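Side-chain contacts in probable hydrogenase maturation factor HypB (Methanocaldococcus jannaschii, PDB 2HF9), which binds GTP and metal ions and probably drives, through its slow GTPase activity, the insertion of nickel into maturing [NiFe] hydrogenases: residues K31-H36 with G139-I144; I55-D60 with L203-M208; C70-V75 with F79-M84; V145-S148 with D154-E157. All coordinates share one frame; numbering follows the deposited sequence.

Contact 1 of 4, residues K31-H36 with G139-I144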
loop_
_atom_site.group_PDB
_atom_site.type_symbol
_atom_site.label_atom_id
_atom_site.label_comp_id
_atom_site.label_asym_id
_atom_site.label_seq_id
_atom_site.Cartn_x
_atom_site.Cartn_y
_atom_site.Cartn_z
ATOM N N LYS A 31 17.571 -8.824 22.217
ATOM C CA LYS A 31 18.595 -9.396 23.086
ATOM C C LYS A 31 19.500 -10.374 22.329
ATOM O O LYS A 31 20.725 -10.316 22.462
ATOM C CB LYS A 31 17.943 -10.019 24.341
ATOM C CG LYS A 31 18.811 -10.940 25.240
ATOM C CD LYS A 31 20.292 -10.541 25.391
ATOM C CE LYS A 31 20.515 -9.080 25.747
ATOM N NZ LYS A 31 21.749 -8.583 25.074
ATOM N N LEU A 32 18.901 -11.240 21.511
ATOM C CA LEU A 32 19.667 -12.184 20.695
ATOM C C LEU A 32 20.587 -11.454 19.716
ATOM O O LEU A 32 21.753 -11.822 19.555
ATOM C CB LEU A 32 18.736 -13.151 19.949
ATOM C CG LEU A 32 19.363 -14.152 18.965
ATOM C CD1 LEU A 32 20.228 -15.192 19.674
ATOM C CD2 LEU A 32 18.287 -14.832 18.118
ATOM N N LEU A 33 20.054 -10.420 19.070
ATOM C CA LEU A 33 20.828 -9.610 18.134
ATOM C C LEU A 33 21.985 -8.887 18.831
ATOM O O LEU A 33 23.118 -8.917 18.339
ATOM C CB LEU A 33 19.920 -8.612 17.405
ATOM C CG LEU A 33 18.869 -9.208 16.459
ATOM C CD1 LEU A 33 17.805 -8.177 16.146
ATOM C CD2 LEU A 33 19.483 -9.754 15.178
ATOM N N ASN A 34 21.696 -8.265 19.978
ATOM C CA ASN A 34 22.712 -7.563 20.779
ATOM C C ASN A 34 23.837 -8.480 21.255
ATOM O O ASN A 34 25.003 -8.079 21.303
ATOM C CB ASN A 34 22.075 -6.857 21.981
ATOM C CG ASN A 34 21.260 -5.635 21.583
ATOM O OD1 ASN A 34 21.516 -5.007 20.557
ATOM N ND2 ASN A 34 20.274 -5.291 22.406
ATOM N N LYS A 35 23.460 -9.708 21.596
ATOM C CA LYS A 35 24.376 -10.756 22.032
ATOM C C LYS A 35 25.403 -11.065 20.945
ATOM O O LYS A 35 26.569 -11.336 21.238
ATOM C CB LYS A 35 23.562 -12.010 22.345
ATOM C CG LYS A 35 23.892 -12.712 23.650
ATOM C CD LYS A 35 22.608 -13.247 24.320
ATOM C CE LYS A 35 21.719 -14.034 23.340
ATOM N NZ LYS A 35 20.253 -13.959 23.674
ATOM N N HIS A 36 24.959 -11.004 19.690
ATOM C CA HIS A 36 25.812 -11.293 18.541
ATOM C C HIS A 36 26.283 -10.045 17.790
ATOM O O HIS A 36 26.866 -10.156 16.710
ATOM C CB HIS A 36 25.110 -12.264 17.595
ATOM C CG HIS A 36 24.838 -13.602 18.204
ATOM N ND1 HIS A 36 25.812 -14.570 18.337
ATOM C CD2 HIS A 36 23.709 -14.132 18.730
ATOM C CE1 HIS A 36 25.291 -15.640 18.911
ATOM N NE2 HIS A 36 24.018 -15.398 19.163
ATOM N N GLY A 139 11.449 -6.612 16.816
ATOM C CA GLY A 139 12.656 -6.827 17.610
ATOM C C GLY A 139 13.866 -6.180 16.968
ATOM O O GLY A 139 14.994 -6.632 17.154
ATOM N N THR A 140 13.620 -5.117 16.206
ATOM C CA THR A 140 14.680 -4.371 15.530
ATOM C C THR A 140 15.134 -3.199 16.395
ATOM O O THR A 140 14.446 -2.811 17.346
ATOM C CB THR A 140 14.211 -3.848 14.145
ATOM O OG1 THR A 140 13.032 -3.045 14.304
ATOM C CG2 THR A 140 13.896 -5.004 13.215
ATOM N N HIS A 141 16.297 -2.647 16.067
ATOM C CA HIS A 141 16.810 -1.461 16.744
ATOM C C HIS A 141 16.159 -0.185 16.220
ATOM O O HIS A 141 15.834 0.714 16.997
ATOM C CB HIS A 141 18.333 -1.395 16.621
ATOM C CG HIS A 141 19.029 -2.523 17.314
ATOM N ND1 HIS A 141 19.305 -3.721 16.691
ATOM C CD2 HIS A 141 19.465 -2.650 18.587
ATOM C CE1 HIS A 141 19.901 -4.531 17.549
ATOM N NE2 HIS A 141 20.008 -3.905 18.707
ATOM N N LYS A 142 15.960 -0.114 14.905
ATOM C CA LYS A 142 15.332 1.053 14.288
ATOM C C LYS A 142 14.268 0.686 13.263
ATOM O O LYS A 142 14.318 -0.371 12.625
ATOM C CB LYS A 142 16.374 1.976 13.633
ATOM C CG LYS A 142 17.419 2.561 14.574
ATOM C CD LYS A 142 16.851 3.619 15.511
ATOM C CE LYS A 142 17.882 4.015 16.559
ATOM N NZ LYS A 142 17.307 4.945 17.566
ATOM N N ARG A 143 13.309 1.591 13.112
ATOM C CA ARG A 143 12.244 1.445 12.144
ATOM C C ARG A 143 12.349 2.540 11.090
ATOM O O ARG A 143 12.505 3.721 11.416
ATOM C CB ARG A 143 10.894 1.476 12.853
ATOM C CG ARG A 143 10.658 0.253 13.737
ATOM C CD ARG A 143 9.599 0.489 14.801
ATOM N NE ARG A 143 8.252 0.647 14.245
ATOM C CZ ARG A 143 7.422 -0.358 13.964
ATOM N NH1 ARG A 143 7.793 -1.618 14.162
ATOM N NH2 ARG A 143 6.222 -0.103 13.464
ATOM N N ILE A 144 12.281 2.133 9.828
ATOM C CA ILE A 144 12.372 3.061 8.705
ATOM C C ILE A 144 11.079 2.963 7.901
ATOM O O ILE A 144 10.685 1.868 7.494
ATOM C CB ILE A 144 13.601 2.750 7.799
ATOM C CG1 ILE A 144 14.903 2.842 8.608
ATOM C CG2 ILE A 144 13.626 3.678 6.566
ATOM C CD1 ILE A 144 16.146 2.357 7.887
#
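Asn34 and His141 supply the polar part of this contact, a single side-chain hydrogen bond between the last turn of helix 18-35 and the residue just before strand 142-148. His141 NE2 donates to Asn34 OD1 at 2.6 Å. The oxygen sits close to the imidazole plane, whereas seen from the amide the donor is tilted 28° out of the carbonyl plane, and the two flat groups are turned 51° against each other. The other ring nitrogen, ND1, is bonded to the backbone N of Ala40 on the neighbouring strand 39-45, which fixes the rotation of the ring from both nitrogens. Replacing His141 by an alanine would probably leave Asn34 OD1 without its donor and the amide of Ala40 without this acceptor.

The apolar part belongs to Leu33. Its CB lies 4.1 Å from His141 CE1, at the ring edge. With CG anti to the carbonyl carbon (chi1 -66°), the leucine brings CD1 to 3.4 Å from the carbonyl O of Gly139, and Ala40 and Leu122 also touch the side chain. Gly139 O is buried here without a polar partner.

The end of a helix thus packs at the N-terminal end of strand 142-148, within the central parallel sheet of a P-loop NTPase fold, as in SIMIBI-class GTPases.

Contact 2 of 4, residues I55-D60 with L203-M208. With GSP (5'-guanosine-diphosphate-monothiophosphate), chain E.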
loop_
_atom_site.group_PDB
_atom_site.type_symbol
_atom_site.label_atom_id
_atom_site.label_comp_id
_atom_site.label_asym_id
_atom_site.label_seq_id
_atom_site.Cartn_x
_atom_site.Cartn_y
_atom_site.Cartn_z
ATOM N N ILE A 55 17.360 -0.946 0.022
ATOM C CA ILE A 55 18.131 -2.017 0.659
ATOM C C ILE A 55 19.295 -2.451 -0.244
ATOM O O ILE A 55 20.430 -2.613 0.228
ATOM C CB ILE A 55 17.216 -3.210 1.067
ATOM C CG1 ILE A 55 16.429 -2.858 2.336
ATOM C CG2 ILE A 55 18.032 -4.492 1.287
ATOM C CD1 ILE A 55 15.275 -3.797 2.645
ATOM N N GLU A 56 19.010 -2.597 -1.536
ATOM C CA GLU A 56 20.028 -2.932 -2.541
ATOM C C GLU A 56 21.172 -1.925 -2.532
ATOM O O GLU A 56 22.340 -2.310 -2.472
ATOM C CB GLU A 56 19.416 -2.998 -3.944
ATOM C CG GLU A 56 18.546 -4.215 -4.196
ATOM C CD GLU A 56 18.018 -4.261 -5.616
ATOM O OE1 GLU A 56 18.398 -5.185 -6.355
ATOM O OE2 GLU A 56 17.241 -3.369 -6.001
ATOM N N LYS A 57 20.827 -0.640 -2.579
ATOM C CA LYS A 57 21.821 0.432 -2.544
ATOM C C LYS A 57 22.611 0.437 -1.238
ATOM O O LYS A 57 23.827 0.643 -1.247
ATOM C CB LYS A 57 21.170 1.804 -2.787
ATOM C CG LYS A 57 20.598 2.002 -4.193
ATOM C CD LYS A 57 21.683 2.014 -5.253
ATOM C CE LYS A 57 21.124 2.347 -6.626
ATOM N NZ LYS A 57 22.218 2.334 -7.643
ATOM N N LEU A 58 21.922 0.210 -0.119
ATOM C CA LEU A 58 22.588 0.120 1.183
ATOM C C LEU A 58 23.578 -1.043 1.268
ATOM O O LEU A 58 24.698 -0.867 1.764
ATOM C CB LEU A 58 21.571 0.052 2.324
ATOM C CG LEU A 58 20.794 1.341 2.628
ATOM C CD1 LEU A 58 19.700 1.058 3.646
ATOM C CD2 LEU A 58 21.709 2.454 3.123
ATOM N N ILE A 59 23.171 -2.218 0.788
ATOM C CA ILE A 59 24.073 -3.375 0.697
ATOM C C ILE A 59 25.340 -3.021 -0.089
ATOM O O ILE A 59 26.452 -3.167 0.423
ATOM C CB ILE A 59 23.382 -4.613 0.065
ATOM C CG1 ILE A 59 22.272 -5.136 0.982
ATOM C CG2 ILE A 59 24.405 -5.735 -0.206
ATOM C CD1 ILE A 59 21.260 -6.034 0.276
ATOM N N ASP A 60 25.163 -2.541 -1.320
ATOM C CA ASP A 60 26.284 -2.170 -2.193
ATOM C C ASP A 60 27.282 -1.235 -1.518
ATOM O O ASP A 60 28.495 -1.375 -1.689
ATOM C CB ASP A 60 25.773 -1.496 -3.471
ATOM C CG ASP A 60 25.089 -2.460 -4.412
ATOM O OD1 ASP A 60 25.081 -3.672 -4.132
ATOM O OD2 ASP A 60 24.552 -1.998 -5.443
ATOM N N LEU A 203 14.676 11.809 -0.702
ATOM C CA LEU A 203 15.513 10.861 -1.430
ATOM C C LEU A 203 15.063 10.634 -2.863
ATOM O O LEU A 203 13.867 10.600 -3.160
ATOM C CB LEU A 203 15.552 9.514 -0.683
ATOM C CG LEU A 203 16.393 8.367 -1.272
ATOM C CD1 LEU A 203 17.879 8.691 -1.250
ATOM C CD2 LEU A 203 16.121 7.051 -0.559
ATOM N N SER A 204 16.039 10.473 -3.751
ATOM C CA SER A 204 15.802 9.849 -5.039
ATOM C C SER A 204 16.814 8.728 -5.208
ATOM O O SER A 204 18.021 8.974 -5.202
ATOM C CB SER A 204 15.948 10.844 -6.188
ATOM O OG SER A 204 15.887 10.158 -7.430
ATOM N N LEU A 205 16.320 7.501 -5.349
ATOM C CA LEU A 205 17.188 6.359 -5.624
ATOM C C LEU A 205 17.580 6.273 -7.099
ATOM O O LEU A 205 18.349 5.394 -7.490
ATOM C CB LEU A 205 16.538 5.059 -5.143
ATOM C CG LEU A 205 16.503 4.918 -3.614
ATOM C CD1 LEU A 205 15.534 3.834 -3.183
ATOM C CD2 LEU A 205 17.914 4.668 -3.038
ATOM N N LYS A 206 17.038 7.183 -7.910
ATOM C CA LYS A 206 17.427 7.314 -9.316
ATOM C C LYS A 206 18.644 8.241 -9.449
ATOM O O LYS A 206 19.657 7.851 -10.022
ATOM C CB LYS A 206 16.247 7.819 -10.154
ATOM C CG LYS A 206 16.503 7.897 -11.656
ATOM C CD LYS A 206 15.193 8.188 -12.390
ATOM C CE LYS A 206 15.308 7.970 -13.891
ATOM N NZ LYS A 206 13.957 8.041 -14.529
ATOM N N THR A 207 18.550 9.453 -8.901
ATOM C CA THR A 207 19.658 10.419 -8.947
ATOM C C THR A 207 20.642 10.196 -7.800
ATOM O O THR A 207 21.783 10.665 -7.852
ATOM C CB THR A 207 19.161 11.872 -8.852
ATOM O OG1 THR A 207 18.680 12.125 -7.524
ATOM C CG2 THR A 207 18.058 12.155 -9.879
ATOM N N MET A 208 20.173 9.485 -6.773
ATOM C CA MET A 208 20.913 9.206 -5.525
ATOM C C MET A 208 21.031 10.401 -4.566
ATOM O O MET A 208 21.686 10.302 -3.526
ATOM C CB MET A 208 22.272 8.535 -5.783
ATOM C CG MET A 208 22.170 7.154 -6.431
ATOM S SD MET A 208 21.262 5.943 -5.431
ATOM C CE MET A 208 22.461 5.551 -4.161
HETATM P PG GSP E . 7.330 -3.845 -2.842
HETATM O O3B GSP E . 7.997 -2.527 -3.480
HETATM S S1G GSP E . 6.064 -3.391 -1.763
HETATM O O2G GSP E . 6.765 -4.650 -4.027
HETATM O O3G GSP E . 8.417 -4.663 -2.126
HETATM P PB GSP E . 9.307 -1.786 -2.899
HETATM O O1B GSP E . 8.879 -0.789 -1.897
HETATM O O2B GSP E . 10.330 -2.716 -2.388
HETATM P PA GSP E . 10.912 -1.262 -5.271
HETATM O O1A GSP E . 12.280 -1.162 -4.710
HETATM O O2A GSP E . 10.672 -2.580 -5.912
HETATM O O3A GSP E . 9.782 -0.919 -4.176
HETATM O "O5'" GSP E . 10.694 -0.038 -6.282
HETATM C "C5'" GSP E . 9.459 0.153 -6.944
HETATM C "C4'" GSP E . 9.690 0.863 -8.274
HETATM O "O4'" GSP E . 10.060 2.215 -8.062
HETATM C "C3'" GSP E . 10.800 0.241 -9.104
HETATM O "O3'" GSP E . 10.359 0.293 -10.442
HETATM C "C2'" GSP E . 11.980 1.168 -8.904
HETATM O "O2'" GSP E . 12.819 1.212 -10.027
HETATM C "C1'" GSP E . 11.294 2.504 -8.699
HETATM N N9 GSP E . 11.985 3.479 -7.839
HETATM C C8 GSP E . 12.384 3.330 -6.533
HETATM N N7 GSP E . 12.923 4.502 -6.127
HETATM C C5 GSP E . 12.856 5.393 -7.144
HETATM C C6 GSP E . 13.252 6.724 -7.267
HETATM O O6 GSP E . 13.781 7.306 -6.322
HETATM N N1 GSP E . 13.036 7.386 -8.462
HETATM C C2 GSP E . 12.440 6.730 -9.527
HETATM N N2 GSP E . 12.241 7.368 -10.676
HETATM N N3 GSP E . 12.045 5.411 -9.400
HETATM C C4 GSP E . 12.252 4.761 -8.222
#
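Lys57 lays its aliphatic chain against Leu205 and Met208, joining helix 51-62 to the loop after strand 199-202. Its chain is bent at CB-CG (chi2 -66°) and extended beyond, which brings CG to 4.0 Å from Leu205 CD2 and CD to 3.8 Å from Met208 CE. Met208, folded at both chi2 and chi3, curls back so that its SD also lies 3.8 Å from Lys57 CE. The lysine and Leu205 lie side by side but head opposite ways.

Within the loop, Ser204 OG accepts from the backbone N of Thr207 at 3.1 Å and from that of Lys206 at 3.2 Å, and is also bonded to Asp175 OD1. With alanine in place of Ser204, the two amides would probably lose their shared acceptor and Asp175 its hydroxyl partner.

Leu205 N donates to GSP O6 at 2.7 Å, while Lys206 brings CD to 3.5 Å from GSP N2. This ST turn with a backbone amide on O6 belongs to the guanine-recognition loop of a G-domain, alongside Asp175, which also binds the nucleotide.

Contact 3 of 4, residues C70-V75 with F79-M84. With MG (magnesium ion), chain C; GSP (5'-guanosine-diphosphate-monothiophosphate), chain E.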
loop_
_atom_site.group_PDB
_atom_site.type_symbol
_atom_site.label_atom_id
_atom_site.label_comp_id
_atom_site.label_asym_id
_atom_site.label_seq_id
_atom_site.Cartn_x
_atom_site.Cartn_y
_atom_site.Cartn_z
ATOM N N CYS A 70 19.726 -10.112 5.149
ATOM C CA CYS A 70 18.372 -9.607 4.955
ATOM C C CYS A 70 17.300 -10.640 5.266
ATOM O O CYS A 70 17.515 -11.847 5.128
ATOM C CB CYS A 70 18.173 -9.119 3.520
ATOM S SG CYS A 70 19.295 -7.812 3.023
ATOM N N ILE A 71 16.150 -10.137 5.696
ATOM C CA ILE A 71 14.917 -10.905 5.761
ATOM C C ILE A 71 13.933 -10.191 4.839
ATOM O O ILE A 71 13.645 -9.006 5.026
ATOM C CB ILE A 71 14.356 -10.989 7.210
ATOM C CG1 ILE A 71 15.267 -11.855 8.086
ATOM C CG2 ILE A 71 12.926 -11.547 7.213
ATOM C CD1 ILE A 71 15.066 -11.668 9.598
ATOM N N ALA A 72 13.447 -10.906 3.832
ATOM C CA ALA A 72 12.517 -10.342 2.863
ATOM C C ALA A 72 11.163 -11.018 2.993
ATOM O O ALA A 72 11.006 -12.191 2.636
ATOM C CB ALA A 72 13.058 -10.495 1.450
ATOM N N GLY A 73 10.194 -10.277 3.521
ATOM C CA GLY A 73 8.840 -10.787 3.678
ATOM C C GLY A 73 7.871 -10.183 2.679
ATOM O O GLY A 73 7.793 -8.963 2.535
ATOM N N ASP A 74 7.145 -11.045 1.977
ATOM C CA ASP A 74 6.045 -10.632 1.099
ATOM C C ASP A 74 5.222 -11.862 0.739
ATOM O O ASP A 74 5.621 -12.979 1.058
ATOM C CB ASP A 74 6.575 -9.943 -0.163
ATOM C CG ASP A 74 5.522 -9.081 -0.854
ATOM O OD1 ASP A 74 4.438 -8.830 -0.277
ATOM O OD2 ASP A 74 5.779 -8.653 -1.992
ATOM N N VAL A 75 4.075 -11.654 0.090
ATOM C CA VAL A 75 3.212 -12.750 -0.374
ATOM C C VAL A 75 4.028 -13.777 -1.163
ATOM O O VAL A 75 3.994 -14.975 -0.867
ATOM C CB VAL A 75 2.040 -12.238 -1.252
ATOM C CG1 VAL A 75 0.967 -13.318 -1.398
ATOM C CG2 VAL A 75 1.428 -10.967 -0.663
ATOM N N PHE A 79 10.784 -12.619 -5.227
ATOM C CA PHE A 79 11.107 -11.452 -6.061
ATOM C C PHE A 79 12.162 -10.555 -5.415
ATOM O O PHE A 79 13.167 -10.208 -6.038
ATOM C CB PHE A 79 9.848 -10.642 -6.394
ATOM C CG PHE A 79 8.863 -11.375 -7.266
ATOM C CD1 PHE A 79 7.711 -11.928 -6.723
ATOM C CD2 PHE A 79 9.097 -11.520 -8.629
ATOM C CE1 PHE A 79 6.798 -12.611 -7.526
ATOM C CE2 PHE A 79 8.199 -12.202 -9.439
ATOM C CZ PHE A 79 7.044 -12.750 -8.884
ATOM N N ASP A 80 11.935 -10.191 -4.159
ATOM C CA ASP A 80 12.860 -9.306 -3.456
ATOM C C ASP A 80 14.049 -10.040 -2.859
ATOM O O ASP A 80 15.145 -9.479 -2.782
ATOM C CB ASP A 80 12.125 -8.502 -2.391
ATOM C CG ASP A 80 11.150 -7.512 -2.992
ATOM O OD1 ASP A 80 11.131 -7.345 -4.233
ATOM O OD2 ASP A 80 10.408 -6.882 -2.221
ATOM N N ALA A 81 13.832 -11.284 -2.435
ATOM C CA ALA A 81 14.923 -12.126 -1.948
ATOM C C ALA A 81 16.002 -12.275 -3.025
ATOM O O ALA A 81 17.186 -12.065 -2.751
ATOM C CB ALA A 81 14.402 -13.491 -1.514
ATOM N N GLU A 82 15.579 -12.611 -4.245
ATOM C CA GLU A 82 16.493 -12.785 -5.382
ATOM C C GLU A 82 17.264 -11.501 -5.709
ATOM O O GLU A 82 18.462 -11.547 -6.024
ATOM C CB GLU A 82 15.741 -13.305 -6.613
ATOM C CG GLU A 82 15.355 -14.785 -6.523
ATOM C CD GLU A 82 14.408 -15.236 -7.627
ATOM O OE1 GLU A 82 14.287 -14.530 -8.652
ATOM O OE2 GLU A 82 13.784 -16.310 -7.469
ATOM N N ARG A 83 16.579 -10.361 -5.614
ATOM C CA ARG A 83 17.212 -9.048 -5.802
ATOM C C ARG A 83 18.309 -8.785 -4.770
ATOM O O ARG A 83 19.406 -8.363 -5.128
ATOM C CB ARG A 83 16.169 -7.921 -5.801
ATOM C CG ARG A 83 15.505 -7.703 -7.157
ATOM C CD ARG A 83 14.306 -6.764 -7.089
ATOM N NE ARG A 83 14.684 -5.365 -6.871
ATOM C CZ ARG A 83 13.820 -4.357 -6.767
ATOM N NH1 ARG A 83 12.513 -4.572 -6.858
ATOM N NH2 ARG A 83 14.265 -3.124 -6.561
ATOM N N MET A 84 18.021 -9.053 -3.498
ATOM C CA MET A 84 18.998 -8.842 -2.427
ATOM C C MET A 84 20.171 -9.811 -2.502
ATOM O O MET A 84 21.298 -9.457 -2.150
ATOM C CB MET A 84 18.329 -8.940 -1.061
ATOM C CG MET A 84 17.295 -7.866 -0.819
ATOM S SD MET A 84 16.333 -8.212 0.649
ATOM C CE MET A 84 14.984 -7.064 0.401
HETATM MG MG MG C . 10.357 -4.758 -2.332
HETATM P PG GSP E . 7.330 -3.845 -2.842
HETATM O O3B GSP E . 7.997 -2.527 -3.480
HETATM S S1G GSP E . 6.064 -3.391 -1.763
HETATM O O2G GSP E . 6.765 -4.650 -4.027
HETATM O O3G GSP E . 8.417 -4.663 -2.126
HETATM P PB GSP E . 9.307 -1.786 -2.899
HETATM O O1B GSP E . 8.879 -0.789 -1.897
HETATM O O2B GSP E . 10.330 -2.716 -2.388
HETATM P PA GSP E . 10.912 -1.262 -5.271
HETATM O O1A GSP E . 12.280 -1.162 -4.710
HETATM O O2A GSP E . 10.672 -2.580 -5.912
HETATM O O3A GSP E . 9.782 -0.919 -4.176
HETATM O "O5'" GSP E . 10.694 -0.038 -6.282
HETATM C "C5'" GSP E . 9.459 0.153 -6.944
HETATM C "C4'" GSP E . 9.690 0.863 -8.274
HETATM O "O4'" GSP E . 10.060 2.215 -8.062
HETATM C "C3'" GSP E . 10.800 0.241 -9.104
HETATM O "O3'" GSP E . 10.359 0.293 -10.442
HETATM C "C2'" GSP E . 11.980 1.168 -8.904
HETATM O "O2'" GSP E . 12.819 1.212 -10.027
HETATM C "C1'" GSP E . 11.294 2.504 -8.699
HETATM N N9 GSP E . 11.985 3.479 -7.839
HETATM C C8 GSP E . 12.384 3.330 -6.533
HETATM N N7 GSP E . 12.923 4.502 -6.127
HETATM C C5 GSP E . 12.856 5.393 -7.144
HETATM C C6 GSP E . 13.252 6.724 -7.267
HETATM O O6 GSP E . 13.781 7.306 -6.322
HETATM N N1 GSP E . 13.036 7.386 -8.462
HETATM C C2 GSP E . 12.440 6.730 -9.527
HETATM N N2 GSP E . 12.241 7.368 -10.676
HETATM N N3 GSP E . 12.045 5.411 -9.400
HETATM C C4 GSP E . 12.252 4.761 -8.222
HETATM O O HOH W 1 10.345 -8.001 0.537
HETATM O O HOH W 2 10.289 -4.796 -4.372
#
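Met84 crosses from helix 78-85 to strand 68-74 and meets Cys70 and Ala72 with its tip. From CB the chain leaves with CG anti to the carbonyl carbon (chi1 -64°) and stays extended beyond CG, which carries the sulfur to the strand. SD lies 3.5 Å from Cys70 CB, with Cys70 SG close by. The terminal CE is 4.1 Å from Ala72 CB, which SD touches too. One turn earlier, Ala81 places its CB 4.4 Å from that of Ala72. The two small alanines are consistent with the close approach of the helix, its axis 7.9 Å from that of the strand and nearly antiparallel to it, at 157°.

The carboxylate of Asp80 reaches the magnesium ion: OD2 binds it at 2.1 Å, and OD1 pairs with Lys158 of the second subunit. Arg83 NH1 donates to GSP O2A. Sulfur and methyl groups thus fasten the helix to the sheet of this beta-alpha-beta unit, while Asp80 probably offsets charge at the metal and the guanidinium of Arg83 is shared between the alpha phosphate and Glu56.

Contact 4 of 4, residues V145-S148 with D154-E157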
loop_
_atom_site.group_PDB
_atom_site.type_symbol
_atom_site.label_atom_id
_atom_site.label_comp_id
_atom_site.label_asym_id
_atom_site.label_seq_id
_atom_site.Cartn_x
_atom_site.Cartn_y
_atom_site.Cartn_z
ATOM N N VAL A 145 10.404 4.094 7.712
ATOM C CA VAL A 145 9.215 4.128 6.864
ATOM C C VAL A 145 9.555 4.825 5.553
ATOM O O VAL A 145 9.978 5.986 5.540
ATOM C CB VAL A 145 7.986 4.788 7.556
ATOM C CG1 VAL A 145 6.803 4.892 6.589
ATOM C CG2 VAL A 145 7.575 3.996 8.781
ATOM N N VAL A 146 9.391 4.089 4.458
ATOM C CA VAL A 146 9.629 4.614 3.127
ATOM C C VAL A 146 8.291 4.878 2.446
ATOM O O VAL A 146 7.502 3.963 2.225
ATOM C CB VAL A 146 10.458 3.627 2.256
ATOM C CG1 VAL A 146 10.830 4.272 0.913
ATOM C CG2 VAL A 146 11.706 3.167 3.003
ATOM N N ILE A 147 8.032 6.140 2.139
ATOM C CA ILE A 147 6.930 6.482 1.253
ATOM C C ILE A 147 7.513 7.208 0.056
ATOM O O ILE A 147 8.699 7.542 0.043
ATOM C CB ILE A 147 5.807 7.318 1.938
ATOM C CG1 ILE A 147 6.345 8.640 2.534
ATOM C CG2 ILE A 147 5.002 6.444 2.920
ATOM C CD1 ILE A 147 6.982 8.533 3.921
ATOM N N SER A 148 6.701 7.434 -0.964
ATOM C CA SER A 148 7.221 8.088 -2.148
ATOM C C SER A 148 6.265 9.132 -2.695
ATOM O O SER A 148 5.054 9.071 -2.453
ATOM C CB SER A 148 7.607 7.054 -3.211
ATOM O OG SER A 148 6.463 6.482 -3.809
ATOM N N ASP A 154 -0.359 13.782 0.344
ATOM C CA ASP A 154 -1.183 13.672 1.553
ATOM C C ASP A 154 -0.903 12.382 2.321
ATOM O O ASP A 154 -1.443 12.171 3.408
ATOM C CB ASP A 154 -2.677 13.755 1.214
ATOM C CG ASP A 154 -3.154 15.182 0.999
ATOM O OD1 ASP A 154 -2.645 16.101 1.675
ATOM O OD2 ASP A 154 -4.052 15.385 0.154
ATOM N N THR A 155 -0.046 11.540 1.751
ATOM C CA THR A 155 0.244 10.198 2.263
ATOM C C THR A 155 0.742 10.168 3.712
ATOM O O THR A 155 0.359 9.286 4.489
ATOM C CB THR A 155 1.234 9.476 1.319
ATOM O OG1 THR A 155 0.631 9.363 0.023
ATOM C CG2 THR A 155 1.576 8.083 1.827
ATOM N N ILE A 156 1.580 11.134 4.081
ATOM C CA ILE A 156 2.084 11.202 5.455
ATOM C C ILE A 156 0.982 11.620 6.440
ATOM O O ILE A 156 0.795 10.968 7.468
ATOM C CB ILE A 156 3.349 12.093 5.573
ATOM C CG1 ILE A 156 4.485 11.485 4.739
ATOM C CG2 ILE A 156 3.775 12.246 7.035
ATOM C CD1 ILE A 156 5.605 12.435 4.393
ATOM N N GLU A 157 0.229 12.668 6.116
ATOM C CA GLU A 157 -0.827 13.108 7.034
ATOM C C GLU A 157 -2.050 12.183 7.074
ATOM O O GLU A 157 -2.813 12.205 8.043
ATOM C CB GLU A 157 -1.194 14.591 6.861
ATOM C CG GLU A 157 -1.646 15.045 5.488
ATOM C CD GLU A 157 -2.043 16.521 5.481
ATOM O OE1 GLU A 157 -2.314 17.080 6.567
ATOM O OE2 GLU A 157 -2.089 17.124 4.392
#
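Ile147, on strand 142-148, fills the apolar part of this contact with its two branches, each meeting a different residue of 154-157. CG2 lies 4.0 Å from Thr155 CG2, methyl against methyl. The longer branch turns to Ile156: Ile147 CD1 is 4.0 Å from Ile156 CG1, and one isoleucine lies roughly perpendicular to the other. That reach depends on Ile147 CG1 standing between the backbone N and the carbonyl carbon (chi1 58°), the crowded position, with CG2 beside the N. Leu130, Ile169 and Met163 also touch Ile147.

No polar bond links the two segments. Thr155 sends OG1 to the carbonyl O of Gly152 in the preceding loop, leaving its methyl for the isoleucine, while Ile47 of the second subunit packs on the same threonine. Asp154 and Glu157 both pair with Lys186.

Contact between the two segments is purely van der Waals, with hydroxyl and carboxylates bonded to other residues; the loop leading to helix 160-163 is therefore probably held against the sheet by apolar burial.

From the N terminus, helix 18-35 opens contact 1, whose loop closes only at residues 139-144, tying this helix to the sheet. Helix 51-62 opens contact 2 inside that loop, and because its partner, the guanine loop 203-208, lies beyond it, contacts 1 and 2 cross. Contact 3, which joins strand 68-74 to the helix that follows, is nested in both. Contact 4 opens where contact 1 has closed, ties strand 142-148 to the loop before helix 160-163, and lies inside the span of contact 2. Contacts 2 and 3 meet directly through the Glu56-Arg83 salt bridge and share the nucleotide; contacts 3 and 4 both reach the second subunit.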